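Local coordinates for cell division control protein 4 (Saccharomyces cerevisiae, PDB 3V7D) that recognises phosphorylated targets such as the CDK inhibitor SIC1 for an SCF ubiquitin ligase, this chain holding its F-box and WD-repeat propeller, at residues 386-390 with 415-419; 397-402 with 435-441; 427-431 with 459-463. The protein carries 1 engineered substitution. One frame throughout, in Å; residues are numbered along the deposited sequence.

Contact 1 (386-390 with 415-419)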
ATOM      1  N   PHE B 386      12.941  -8.270   5.820  1.00 37.46           N
ATOM      2  CA  PHE B 386      12.521  -9.602   6.237  1.00 31.83           C
ATOM      3  C   PHE B 386      13.108 -10.727   5.391  1.00 32.57           C
ATOM      4  O   PHE B 386      13.586 -10.508   4.281  1.00 32.39           O
ATOM      5  CB  PHE B 386      10.989  -9.720   6.345  1.00 29.08           C
ATOM      6  CG  PHE B 386      10.238  -9.408   5.067  1.00 33.95           C
ATOM      7  CD1 PHE B 386      10.106 -10.361   4.068  1.00 32.02           C
ATOM      8  CD2 PHE B 386       9.621  -8.179   4.894  1.00 30.79           C
ATOM      9  CE1 PHE B 386       9.399 -10.086   2.908  1.00 25.97           C
ATOM     10  CE2 PHE B 386       8.913  -7.898   3.741  1.00 32.57           C
ATOM     11  CZ  PHE B 386       8.804  -8.853   2.744  1.00 29.46           C
ATOM     12  N   SER B 387      13.066 -11.933   5.940  1.00 37.31           N
ATOM     13  CA  SER B 387      13.632 -13.100   5.289  1.00 37.54           C
ATOM     14  C   SER B 387      12.791 -14.322   5.634  1.00 36.90           C
ATOM     15  O   SER B 387      12.530 -14.591   6.811  1.00 38.23           O
ATOM     16  CB  SER B 387      15.075 -13.308   5.751  1.00 36.24           C
ATOM     17  OG  SER B 387      15.618 -14.496   5.203  1.00 43.07           O
ATOM     18  N   TYR B 388      12.355 -15.053   4.611  1.00 30.54           N
ATOM     19  CA  TYR B 388      11.570 -16.263   4.832  1.00 32.03           C
ATOM     20  C   TYR B 388      12.053 -17.412   3.963  1.00 33.41           C
ATOM     21  O   TYR B 388      12.701 -17.198   2.938  1.00 31.37           O
ATOM     22  CB  TYR B 388      10.080 -16.011   4.580  1.00 33.47           C
ATOM     23  CG  TYR B 388       9.453 -15.012   5.528  1.00 35.62           C
ATOM     24  CD1 TYR B 388       9.193 -15.348   6.852  1.00 35.88           C
ATOM     25  CD2 TYR B 388       9.118 -13.736   5.096  1.00 33.96           C
ATOM     26  CE1 TYR B 388       8.620 -14.435   7.719  1.00 36.24           C
ATOM     27  CE2 TYR B 388       8.543 -12.819   5.950  1.00 33.45           C
ATOM     28  CZ  TYR B 388       8.296 -13.170   7.258  1.00 38.12           C
ATOM     29  OH  TYR B 388       7.724 -12.249   8.105  1.00 35.05           O
ATOM     30  N   HIS B 389      11.726 -18.631   4.378  1.00 31.86           N
ATOM     31  CA  HIS B 389      12.106 -19.820   3.633  1.00 33.84           C
ATOM     32  C   HIS B 389      11.055 -20.915   3.809  1.00 32.63           C
ATOM     33  O   HIS B 389      10.708 -21.273   4.930  1.00 31.86           O
ATOM     34  CB  HIS B 389      13.467 -20.322   4.117  1.00 35.08           C
ATOM     35  CG  HIS B 389      14.359 -20.803   3.019  1.00 43.08           C
ATOM     36  ND1 HIS B 389      15.512 -20.140   2.654  1.00 45.14           N
ATOM     37  CD2 HIS B 389      14.270 -21.880   2.202  1.00 48.19           C
ATOM     38  CE1 HIS B 389      16.097 -20.792   1.665  1.00 46.51           C
ATOM     39  NE2 HIS B 389      15.362 -21.849   1.370  1.00 48.25           N
ATOM     40  N   HIS B 390      10.535 -21.433   2.704  1.00 30.90           N
ATOM     41  CA  HIS B 390       9.627 -22.568   2.779  1.00 31.18           C
ATOM     42  C   HIS B 390      10.406 -23.784   3.278  1.00 29.99           C
ATOM     43  O   HIS B 390      11.464 -24.115   2.743  1.00 29.01           O
ATOM     44  CB  HIS B 390       8.969 -22.832   1.420  1.00 31.90           C
ATOM     45  CG  HIS B 390       7.882 -21.857   1.079  1.00 34.88           C
ATOM     46  ND1 HIS B 390       6.910 -22.121   0.136  1.00 32.52           N
ATOM     47  CD2 HIS B 390       7.611 -20.621   1.563  1.00 30.75           C
ATOM     48  CE1 HIS B 390       6.089 -21.089   0.053  1.00 36.42           C
ATOM     49  NE2 HIS B 390       6.494 -20.164   0.907  1.00 34.33           N
ATOM     50  N   ASN B 415       1.575 -20.280   2.373  1.00 32.51           N
ATOM     51  CA  ASN B 415       1.836 -19.571   3.625  1.00 30.67           C
ATOM     52  C   ASN B 415       1.370 -18.112   3.633  1.00 28.90           C
ATOM     53  O   ASN B 415       1.502 -17.398   2.642  1.00 26.59           O
ATOM     54  CB  ASN B 415       3.328 -19.625   3.959  1.00 28.65           C
ATOM     55  CG  ASN B 415       3.840 -21.045   4.109  1.00 30.94           C
ATOM     56  OD1 ASN B 415       3.253 -21.854   4.824  1.00 31.11           O
ATOM     57  ND2 ASN B 415       4.934 -21.357   3.423  1.00 30.81           N
ATOM     58  N   ILE B 416       0.840 -17.683   4.772  1.00 33.97           N
ATOM     59  CA  ILE B 416       0.432 -16.301   4.967  1.00 27.75           C
ATOM     60  C   ILE B 416       1.255 -15.719   6.112  1.00 30.96           C
ATOM     61  O   ILE B 416       1.214 -16.231   7.237  1.00 30.95           O
ATOM     62  CB  ILE B 416      -1.079 -16.208   5.287  1.00 25.29           C
ATOM     63  CG1 ILE B 416      -1.899 -16.842   4.162  1.00 26.17           C
ATOM     64  CG2 ILE B 416      -1.506 -14.758   5.507  1.00 23.13           C
ATOM     65  CD1 ILE B 416      -3.394 -16.826   4.405  1.00 27.78           C
ATOM     66  N   TYR B 417       2.019 -14.666   5.825  1.00 25.34           N
ATOM     67  CA  TYR B 417       2.878 -14.051   6.841  1.00 29.77           C
ATOM     68  C   TYR B 417       2.432 -12.645   7.251  1.00 33.18           C
ATOM     69  O   TYR B 417       2.084 -11.818   6.408  1.00 30.55           O
ATOM     70  CB  TYR B 417       4.326 -13.966   6.356  1.00 32.17           C
ATOM     71  CG  TYR B 417       4.954 -15.266   5.908  1.00 34.10           C
ATOM     72  CD1 TYR B 417       4.851 -15.693   4.586  1.00 28.18           C
ATOM     73  CD2 TYR B 417       5.682 -16.050   6.795  1.00 29.58           C
ATOM     74  CE1 TYR B 417       5.440 -16.874   4.167  1.00 28.06           C
ATOM     75  CE2 TYR B 417       6.272 -17.234   6.385  1.00 28.61           C
ATOM     76  CZ  TYR B 417       6.150 -17.641   5.073  1.00 30.96           C
ATOM     77  OH  TYR B 417       6.743 -18.818   4.669  1.00 35.20           O
ATOM     78  N   ASN B 418       2.464 -12.385   8.554  1.00 33.17           N
ATOM     79  CA  ASN B 418       2.296 -11.043   9.100  1.00 26.36           C
ATOM     80  C   ASN B 418       3.620 -10.297   8.984  1.00 31.93           C
ATOM     81  O   ASN B 418       4.574 -10.617   9.692  1.00 35.90           O
ATOM     82  CB  ASN B 418       1.877 -11.145  10.570  1.00 26.48           C
ATOM     83  CG  ASN B 418       1.628  -9.789  11.226  1.00 30.47           C
ATOM     84  OD1 ASN B 418       2.204  -8.766  10.843  1.00 29.90           O
ATOM     85  ND2 ASN B 418       0.772  -9.788  12.238  1.00 26.10           N
ATOM     86  N   LEU B 419       3.680  -9.302   8.105  1.00 27.23           N
ATOM     87  CA  LEU B 419       4.928  -8.578   7.874  1.00 29.71           C
ATOM     88  C   LEU B 419       5.288  -7.598   8.993  1.00 35.34           C
ATOM     89  O   LEU B 419       6.435  -7.162   9.086  1.00 33.80           O
ATOM     90  CB  LEU B 419       4.907  -7.860   6.522  1.00 30.72           C
ATOM     91  CG  LEU B 419       4.869  -8.773   5.293  1.00 32.27           C
ATOM     92  CD1 LEU B 419       5.032  -7.957   4.020  1.00 25.73           C
ATOM     93  CD2 LEU B 419       5.940  -9.859   5.386  1.00 27.72           C
TER
HETATM   94  O   HOH W   1       8.217 -20.426   6.533  1.00 40.03           O
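One face of the Tyr388 ring lies against Tyr417, whose CD2 stands 3.4 Å above the plane of the Tyr388 ring, toward its rim. They form an oblique pair, planes 31° apart, the two rings reaching out from facing strands to overlap. In the plane of the Tyr417 ring, at its edge, a water lies 2.9 Å from Tyr417 OH and donates to His389 O, bridging the two segments. Leu419 CD2 sits over the centre of the Phe386 ring, 3.9 Å from the centroid, and also touches Tyr388 CE2 at 4.0 Å. Asn415 ND2 hangs 3.2 Å above the His390 ring, the amide turned 84° to it; Gln413 binds ND2, and Ser410 holds His390 ND1. With a serine at Tyr388, the Tyr417 face and Leu419 CD2 would probably lose their shared neighbour, and the weak bond from the phenol OH to Gly422 O would go. The segments run antiparallel on adjacent blades of a WD40 propeller. Tyr417-Asn418 closes WD repeat 7 where such repeats usually carry Trp-Asp, and the bond between His390 NE2 and Ser408 resembles the histidine-serine link of the WD structural tetrad.

Contact 2 (397-402 with 435-441)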
ATOM      1  N   THR B 397       6.945 -20.829  -6.393  1.00 28.17           N
ATOM      2  CA  THR B 397       6.258 -20.743  -7.677  1.00 29.15           C
ATOM      3  C   THR B 397       5.511 -19.419  -7.825  1.00 33.68           C
ATOM      4  O   THR B 397       5.371 -18.893  -8.930  1.00 31.46           O
ATOM      5  CB  THR B 397       5.273 -21.909  -7.864  1.00 34.74           C
ATOM      6  OG1 THR B 397       4.423 -22.000  -6.717  1.00 41.48           O
ATOM      7  CG2 THR B 397       6.024 -23.219  -8.019  1.00 36.38           C
ATOM      8  N   THR B 398       5.038 -18.880  -6.706  1.00 30.08           N
ATOM      9  CA  THR B 398       4.283 -17.632  -6.729  1.00 30.87           C
ATOM     10  C   THR B 398       4.220 -16.993  -5.345  1.00 30.14           C
ATOM     11  O   THR B 398       4.295 -17.680  -4.328  1.00 31.01           O
ATOM     12  CB  THR B 398       2.837 -17.846  -7.256  1.00 33.75           C
ATOM     13  OG1 THR B 398       2.166 -16.586  -7.352  1.00 31.28           O
ATOM     14  CG2 THR B 398       2.040 -18.757  -6.325  1.00 24.88           C
ATOM     15  N   PHE B 399       4.090 -15.673  -5.316  1.00 27.63           N
ATOM     16  CA  PHE B 399       3.776 -14.969  -4.081  1.00 27.29           C
ATOM     17  C   PHE B 399       3.107 -13.647  -4.405  1.00 30.06           C
ATOM     18  O   PHE B 399       3.192 -13.155  -5.527  1.00 30.70           O
ATOM     19  CB  PHE B 399       5.023 -14.742  -3.215  1.00 28.71           C
ATOM     20  CG  PHE B 399       5.901 -13.602  -3.675  1.00 30.75           C
ATOM     21  CD1 PHE B 399       6.932 -13.822  -4.572  1.00 30.07           C
ATOM     22  CD2 PHE B 399       5.708 -12.316  -3.189  1.00 27.36           C
ATOM     23  CE1 PHE B 399       7.749 -12.781  -4.984  1.00 33.07           C
ATOM     24  CE2 PHE B 399       6.515 -11.270  -3.599  1.00 25.09           C
ATOM     25  CZ  PHE B 399       7.539 -11.501  -4.496  1.00 29.91           C
ATOM     26  N   TYR B 400       2.437 -13.074  -3.416  1.00 30.57           N
ATOM     27  CA  TYR B 400       1.863 -11.750  -3.569  1.00 27.56           C
ATOM     28  C   TYR B 400       2.059 -11.022  -2.261  1.00 28.81           C
ATOM     29  O   TYR B 400       2.179 -11.654  -1.210  1.00 28.93           O
ATOM     30  CB  TYR B 400       0.383 -11.824  -3.934  1.00 27.03           C
ATOM     31  CG  TYR B 400      -0.123 -10.580  -4.643  1.00 32.12           C
ATOM     32  CD1 TYR B 400       0.021 -10.438  -6.018  1.00 28.68           C
ATOM     33  CD2 TYR B 400      -0.744  -9.552  -3.937  1.00 28.21           C
ATOM     34  CE1 TYR B 400      -0.439  -9.306  -6.673  1.00 35.60           C
ATOM     35  CE2 TYR B 400      -1.210  -8.416  -4.586  1.00 28.16           C
ATOM     36  CZ  TYR B 400      -1.054  -8.301  -5.951  1.00 35.51           C
ATOM     37  OH  TYR B 400      -1.514  -7.176  -6.601  1.00 40.36           O
ATOM     38  N   VAL B 401       2.102  -9.696  -2.314  1.00 26.89           N
ATOM     39  CA  VAL B 401       2.495  -8.950  -1.131  1.00 28.63           C
ATOM     40  C   VAL B 401       1.902  -7.547  -1.056  1.00 33.92           C
ATOM     41  O   VAL B 401       1.667  -6.890  -2.076  1.00 31.67           O
ATOM     42  CB  VAL B 401       4.037  -8.872  -1.037  1.00 27.95           C
ATOM     43  CG1 VAL B 401       4.592  -7.889  -2.068  1.00 19.98           C
ATOM     44  CG2 VAL B 401       4.482  -8.494   0.373  1.00 28.71           C
ATOM     45  N   SER B 402       1.642  -7.110   0.171  1.00 27.76           N
ATOM     46  CA  SER B 402       1.309  -5.727   0.459  1.00 28.89           C
ATOM     47  C   SER B 402       2.233  -5.289   1.586  1.00 31.54           C
ATOM     48  O   SER B 402       3.109  -6.048   1.997  1.00 34.53           O
ATOM     49  CB  SER B 402      -0.144  -5.607   0.908  1.00 22.79           C
ATOM     50  OG  SER B 402      -0.321  -6.206   2.184  1.00 29.74           O
ATOM     51  N   GLN B 435       0.271 -28.027  -5.679  1.00 33.90           N
ATOM     52  CA  GLN B 435       1.038 -26.904  -6.205  1.00 36.20           C
ATOM     53  C   GLN B 435       0.216 -25.629  -6.108  1.00 37.41           C
ATOM     54  O   GLN B 435      -1.013 -25.665  -6.183  1.00 31.43           O
ATOM     55  CB  GLN B 435       1.425 -27.141  -7.667  1.00 40.21           C
ATOM     56  CG  GLN B 435       2.213 -28.410  -7.917  1.00 47.59           C
ATOM     57  CD  GLN B 435       3.704 -28.231  -7.714  1.00 57.26           C
ATOM     58  OE1 GLN B 435       4.171 -27.153  -7.337  1.00 57.33           O
ATOM     59  NE2 GLN B 435       4.464 -29.292  -7.973  1.00 60.73           N
ATOM     60  N   ILE B 436       0.900 -24.504  -5.929  1.00 35.59           N
ATOM     61  CA  ILE B 436       0.257 -23.200  -6.008  1.00 31.88           C
ATOM     62  C   ILE B 436       0.819 -22.495  -7.229  1.00 32.68           C
ATOM     63  O   ILE B 436       1.974 -22.084  -7.230  1.00 35.00           O
ATOM     64  CB  ILE B 436       0.546 -22.346  -4.764  1.00 33.14           C
ATOM     65  CG1 ILE B 436       0.366 -23.177  -3.489  1.00 28.96           C
ATOM     66  CG2 ILE B 436      -0.339 -21.098  -4.759  1.00 26.89           C
ATOM     67  CD1 ILE B 436      -1.055 -23.630  -3.255  1.00 29.01           C
ATOM     68  N   TRP B 437       0.012 -22.369  -8.277  1.00 29.80           N
ATOM     69  CA  TRP B 437       0.508 -21.813  -9.530  1.00 29.48           C
ATOM     70  C   TRP B 437       0.521 -20.291  -9.517  1.00 32.80           C
ATOM     71  O   TRP B 437       1.437 -19.666 -10.044  1.00 34.77           O
ATOM     72  CB  TRP B 437      -0.304 -22.335 -10.719  1.00 33.55           C
ATOM     73  CG  TRP B 437      -0.221 -23.825 -10.880  1.00 42.50           C
ATOM     74  CD1 TRP B 437      -1.260 -24.712 -10.880  1.00 44.86           C
ATOM     75  CD2 TRP B 437       0.972 -24.605 -11.044  1.00 40.38           C
ATOM     76  NE1 TRP B 437      -0.787 -25.993 -11.044  1.00 44.28           N
ATOM     77  CE2 TRP B 437       0.578 -25.954 -11.144  1.00 42.29           C
ATOM     78  CE3 TRP B 437       2.333 -24.292 -11.120  1.00 43.10           C
ATOM     79  CZ2 TRP B 437       1.495 -26.987 -11.316  1.00 45.55           C
ATOM     80  CZ3 TRP B 437       3.243 -25.320 -11.290  1.00 46.62           C
ATOM     81  CH2 TRP B 437       2.820 -26.651 -11.387  1.00 41.50           C
ATOM     82  N   SER B 438      -0.493 -19.693  -8.908  1.00 31.47           N
ATOM     83  CA  SER B 438      -0.589 -18.244  -8.887  1.00 33.76           C
ATOM     84  C   SER B 438      -1.420 -17.781  -7.702  1.00 34.78           C
ATOM     85  O   SER B 438      -2.461 -18.361  -7.404  1.00 36.03           O
ATOM     86  CB  SER B 438      -1.199 -17.735 -10.194  1.00 37.44           C
ATOM     87  OG  SER B 438      -1.157 -16.323 -10.251  1.00 49.56           O
ATOM     88  N   VAL B 439      -0.946 -16.744  -7.021  1.00 29.09           N
ATOM     89  CA  VAL B 439      -1.670 -16.186  -5.891  1.00 29.57           C
ATOM     90  C   VAL B 439      -1.762 -14.661  -6.016  1.00 30.24           C
ATOM     91  O   VAL B 439      -0.839 -14.001  -6.496  1.00 32.94           O
ATOM     92  CB  VAL B 439      -1.042 -16.610  -4.528  1.00 28.11           C
ATOM     93  CG1 VAL B 439       0.227 -15.820  -4.229  1.00 26.91           C
ATOM     94  CG2 VAL B 439      -2.038 -16.423  -3.412  1.00 26.29           C
ATOM     95  N   ASN B 440      -2.896 -14.115  -5.602  1.00 26.40           N
ATOM     96  CA  ASN B 440      -3.157 -12.686  -5.711  1.00 29.11           C
ATOM     97  C   ASN B 440      -4.188 -12.329  -4.654  1.00 31.27           C
ATOM     98  O   ASN B 440      -5.127 -13.091  -4.414  1.00 32.75           O
ATOM     99  CB  ASN B 440      -3.694 -12.361  -7.112  1.00 23.82           C
ATOM    100  CG  ASN B 440      -3.671 -10.866  -7.431  1.00 32.83           C
ATOM    101  OD1 ASN B 440      -4.095 -10.037  -6.628  1.00 32.56           O
ATOM    102  ND2 ASN B 440      -3.173 -10.522  -8.620  1.00 30.33           N
ATOM    103  N   PHE B 441      -4.012 -11.190  -3.997  1.00 32.03           N
ATOM    104  CA  PHE B 441      -5.025 -10.753  -3.046  1.00 30.48           C
ATOM    105  C   PHE B 441      -5.213  -9.246  -3.041  1.00 33.18           C
ATOM    106  O   PHE B 441      -4.303  -8.491  -3.378  1.00 33.89           O
ATOM    107  CB  PHE B 441      -4.734 -11.277  -1.629  1.00 28.54           C
ATOM    108  CG  PHE B 441      -3.518 -10.669  -0.982  1.00 30.65           C
ATOM    109  CD1 PHE B 441      -3.603  -9.458  -0.303  1.00 29.63           C
ATOM    110  CD2 PHE B 441      -2.295 -11.316  -1.032  1.00 29.09           C
ATOM    111  CE1 PHE B 441      -2.487  -8.899   0.298  1.00 29.02           C
ATOM    112  CE2 PHE B 441      -1.172 -10.765  -0.431  1.00 27.11           C
ATOM    113  CZ  PHE B 441      -1.269  -9.554   0.232  1.00 31.15           C
TER
HETATM  114  O   HOH W   2       3.701 -24.860  -6.267  1.00 31.19           O
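Thr398 carries OG1 opposite its backbone N (chi1 -176°), which aims the oxygen across the gap to accept a somewhat bent bond from Val439 N at 3.1 Å and leaves CG2 to meet Ile436 CG2 at 3.7 Å. In Thr397, OG1 instead lies between the backbone N and the carbonyl carbon (chi1 51°) and donates a short bond to Ile436 O, 2.5 Å away and in the carbonyl plane. A water binds the same hydroxyl, Gln435 OE1 and Ile436 N, closing a small polar network at this end. Farther along, Tyr400 lays its ring over Asn440: the amide stacks on the ring with its plane tilted from it, Asn440 OD1 3.6 Å above the ring plane, and Asn440 CA makes a CH-pi contact 4.2 Å from the ring centroid. The edge of Tyr400 meets the face of Phe441, Tyr400 CD2 to Phe441 CE2 3.7 Å, the planes at 73°. Phe441 CE1 reaches Ser402 OG at 3.9 Å, an oxygen that bonds chiefly to Ile405 N. Both strands are the innermost of adjoining propeller blades and run parallel with side chains between them. Each has a classic beta bulge, facing Gly409 and Ala449 of its own sheet; Thr397 and Trp437 touch the bound peptide. Strands 355-360 and 125-131 pack on the flanks, while Phe441 reaches Trp105 of helix 87-106.

Contact 3 (427-431 with 459-463)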
ATOM      1  N   ALA B 427      -0.374 -21.671   7.803  1.00 30.42           N
ATOM      2  CA  ALA B 427       0.430 -22.518   6.933  1.00 34.84           C
ATOM      3  C   ALA B 427      -0.395 -23.637   6.303  1.00 35.16           C
ATOM      4  O   ALA B 427       0.107 -24.372   5.454  1.00 33.68           O
ATOM      5  CB  ALA B 427       1.613 -23.105   7.711  1.00 34.47           C
ATOM      6  N   ASN B 428      -1.659 -23.766   6.709  1.00 29.45           N
ATOM      7  CA  ASN B 428      -2.460 -24.921   6.297  1.00 30.49           C
ATOM      8  C   ASN B 428      -3.804 -24.652   5.618  1.00 31.57           C
ATOM      9  O   ASN B 428      -4.575 -25.583   5.382  1.00 34.63           O
ATOM     10  CB  ASN B 428      -2.660 -25.871   7.479  1.00 34.51           C
ATOM     11  CG  ASN B 428      -1.365 -26.517   7.920  1.00 38.14           C
ATOM     12  OD1 ASN B 428      -0.758 -27.282   7.170  1.00 42.80           O
ATOM     13  ND2 ASN B 428      -0.928 -26.205   9.133  1.00 32.52           N
ATOM     14  N   ILE B 429      -4.086 -23.393   5.302  1.00 31.07           N
ATOM     15  CA  ILE B 429      -5.374 -23.036   4.709  1.00 35.31           C
ATOM     16  C   ILE B 429      -5.661 -23.802   3.413  1.00 32.15           C
ATOM     17  O   ILE B 429      -6.783 -24.262   3.190  1.00 34.74           O
ATOM     18  CB  ILE B 429      -5.499 -21.512   4.486  1.00 33.88           C
ATOM     19  CG1 ILE B 429      -5.451 -20.789   5.834  1.00 40.07           C
ATOM     20  CG2 ILE B 429      -6.802 -21.191   3.792  1.00 37.40           C
ATOM     21  CD1 ILE B 429      -5.726 -19.320   5.758  1.00 42.95           C
ATOM     22  N   LEU B 430      -4.640 -23.952   2.574  1.00 27.39           N
ATOM     23  CA  LEU B 430      -4.769 -24.720   1.337  1.00 30.53           C
ATOM     24  C   LEU B 430      -3.899 -25.972   1.401  1.00 29.33           C
ATOM     25  O   LEU B 430      -3.182 -26.304   0.455  1.00 31.82           O
ATOM     26  CB  LEU B 430      -4.393 -23.862   0.125  1.00 27.46           C
ATOM     27  CG  LEU B 430      -5.289 -22.646  -0.119  1.00 30.16           C
ATOM     28  CD1 LEU B 430      -4.840 -21.877  -1.360  1.00 30.86           C
ATOM     29  CD2 LEU B 430      -6.747 -23.075  -0.245  1.00 27.34           C
ATOM     30  N   LYS B 431      -3.974 -26.659   2.537  1.00 28.70           N
ATOM     31  CA  LYS B 431      -3.159 -27.838   2.813  1.00 35.15           C
ATOM     32  C   LYS B 431      -3.291 -28.926   1.742  1.00 35.53           C
ATOM     33  O   LYS B 431      -2.314 -29.594   1.410  1.00 36.69           O
ATOM     34  CB  LYS B 431      -3.522 -28.405   4.191  1.00 39.25           C
ATOM     35  CG  LYS B 431      -2.699 -29.609   4.641  1.00 39.43           C
ATOM     36  CD  LYS B 431      -3.083 -30.015   6.059  1.00 44.55           C
ATOM     37  CE  LYS B 431      -2.480 -31.356   6.456  1.00 56.45           C
ATOM     38  NZ  LYS B 431      -0.990 -31.332   6.408  1.00 64.68           N
ATOM     39  N   GLU B 459      -8.994 -21.401  -6.085  1.00 33.81           N
ATOM     40  CA  GLU B 459      -9.371 -21.249  -4.691  1.00 29.49           C
ATOM     41  C   GLU B 459      -9.657 -19.783  -4.391  1.00 30.24           C
ATOM     42  O   GLU B 459      -8.895 -18.898  -4.788  1.00 28.21           O
ATOM     43  CB  GLU B 459      -8.256 -21.771  -3.782  1.00 31.06           C
ATOM     44  CG  GLU B 459      -7.891 -23.232  -4.025  1.00 33.41           C
ATOM     45  CD  GLU B 459      -8.875 -24.205  -3.390  1.00 38.40           C
ATOM     46  OE1 GLU B 459      -8.634 -25.427  -3.461  1.00 40.74           O
ATOM     47  OE2 GLU B 459      -9.884 -23.749  -2.810  1.00 35.38           O
ATOM     48  N   ILE B 460     -10.764 -19.527  -3.702  1.00 27.92           N
ATOM     49  CA  ILE B 460     -11.103 -18.175  -3.278  1.00 26.85           C
ATOM     50  C   ILE B 460     -11.309 -18.119  -1.767  1.00 28.87           C
ATOM     51  O   ILE B 460     -12.181 -18.798  -1.221  1.00 29.28           O
ATOM     52  CB  ILE B 460     -12.360 -17.648  -3.989  1.00 29.75           C
ATOM     53  CG1 ILE B 460     -12.189 -17.718  -5.508  1.00 28.79           C
ATOM     54  CG2 ILE B 460     -12.653 -16.222  -3.558  1.00 28.84           C
ATOM     55  CD1 ILE B 460     -13.443 -17.333  -6.281  1.00 32.45           C
ATOM     56  N   LEU B 461     -10.498 -17.304  -1.100  1.00 32.12           N
ATOM     57  CA  LEU B 461     -10.564 -17.155   0.350  1.00 28.80           C
ATOM     58  C   LEU B 461     -11.102 -15.782   0.747  1.00 30.28           C
ATOM     59  O   LEU B 461     -10.651 -14.749   0.247  1.00 30.96           O
ATOM     60  CB  LEU B 461      -9.187 -17.398   0.969  1.00 30.52           C
ATOM     61  CG  LEU B 461      -8.625 -18.778   0.621  1.00 33.66           C
ATOM     62  CD1 LEU B 461      -7.175 -18.907   1.043  1.00 35.58           C
ATOM     63  CD2 LEU B 461      -9.471 -19.861   1.268  1.00 27.40           C
ATOM     64  N   ASP B 462     -12.066 -15.788   1.659  1.00 33.25           N
ATOM     65  CA  ASP B 462     -12.801 -14.586   2.039  1.00 28.64           C
ATOM     66  C   ASP B 462     -12.465 -14.208   3.485  1.00 31.61           C
ATOM     67  O   ASP B 462     -12.790 -14.951   4.405  1.00 29.79           O
ATOM     68  CB  ASP B 462     -14.301 -14.865   1.895  1.00 31.82           C
ATOM     69  CG  ASP B 462     -15.164 -13.624   2.079  1.00 42.30           C
ATOM     70  OD1 ASP B 462     -14.655 -12.576   2.531  1.00 40.54           O
ATOM     71  OD2 ASP B 462     -16.376 -13.711   1.775  1.00 46.76           O
ATOM     72  N   PHE B 463     -11.824 -13.055   3.681  1.00 31.83           N
ATOM     73  CA  PHE B 463     -11.410 -12.616   5.020  1.00 27.25           C
ATOM     74  C   PHE B 463     -12.336 -11.555   5.637  1.00 30.44           C
ATOM     75  O   PHE B 463     -11.978 -10.893   6.618  1.00 32.53           O
ATOM     76  CB  PHE B 463      -9.960 -12.111   5.016  1.00 24.67           C
ATOM     77  CG  PHE B 463      -8.928 -13.205   4.907  1.00 28.25           C
ATOM     78  CD1 PHE B 463      -8.566 -13.719   3.669  1.00 31.03           C
ATOM     79  CD2 PHE B 463      -8.316 -13.714   6.041  1.00 25.96           C
ATOM     80  CE1 PHE B 463      -7.611 -14.722   3.564  1.00 28.35           C
ATOM     81  CE2 PHE B 463      -7.358 -14.720   5.943  1.00 26.11           C
ATOM     82  CZ  PHE B 463      -7.005 -15.222   4.704  1.00 27.87           C
TER
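Ile429 and Leu461 make the tight part of this contact: the Ile429 methyl CG2 is wedged at the fork of the leucine, 3.6 Å from Leu461 CD1 and 3.9 Å from Leu461 CD2. Leu461 turns its CG beside the backbone N and away from the carbonyl carbon (chi1 -57°), which puts both methyls toward the loop. Leu430 fills in next to it, its CG 4.3 Å from Leu461 CD1, and runs beside Glu459, pointing the other way, with Leu430 CD2 4.0 Å from Glu459 CG. The leucine lies on the glutamate's CB and CG and on the edge of its carboxylate. The Glu459 chain bends at chi2 (-79°), and the carboxylate finds partners on strand 113-118, a hydrogen bond to Thr116 and a salt bridge to Arg114, which probably balances its charge.

Toward Phe463 the fit slackens. Ile429 CD1 comes within 4.4 Å of Phe463 CZ, approaching the ring obliquely, while that ring is stacked on Trp105 of helix 87-106. On the far side of the loop Asn428 and Lys431 lie in solvent; their backbones close a turn, Lys431 N to Asn428 O at 3.1 Å, which sends the side chains of Ile429 and Leu430 inward. Phe414 of strand 413-418 touches both Leu430 and Leu461, and Pro112 touches Ile429, Leu461 and Phe463. The contact is thus a mainly apolar seam across two blades, with no polar bond between the two segments. Segment 427-431 belongs to the link from an outermost strand, 424-426, to the innermost strand of the next blade, 435-442. That next blade pairs strand 455-462, near the C-terminus, with strand 113-118, the first of the propeller, which is the "velcro" closure typical of WD40 rings.

The three contacts fill two consecutive seams of the propeller. Contact 1 packs the blade ending in strand 384-389 on the blade that opens with strand 396-401; contacts 2 and 3 join that second blade to the closing one. Contact 2, its centre about 10 Å from the centre of the chain, is buried and the largest, with threonine hydrogen bonds at the end that meets the peptide and aromatic and amide packing at the other. The centres of contacts 1 and 3 lie about 18 and 19 Å from the chain centre: one is only partly buried, aromatic with a water bridge, the other buried but wholly aliphatic at its closest point. Leu419 CD1 meets Val401 CG2 (3.7 Å) between contacts 1 and 2.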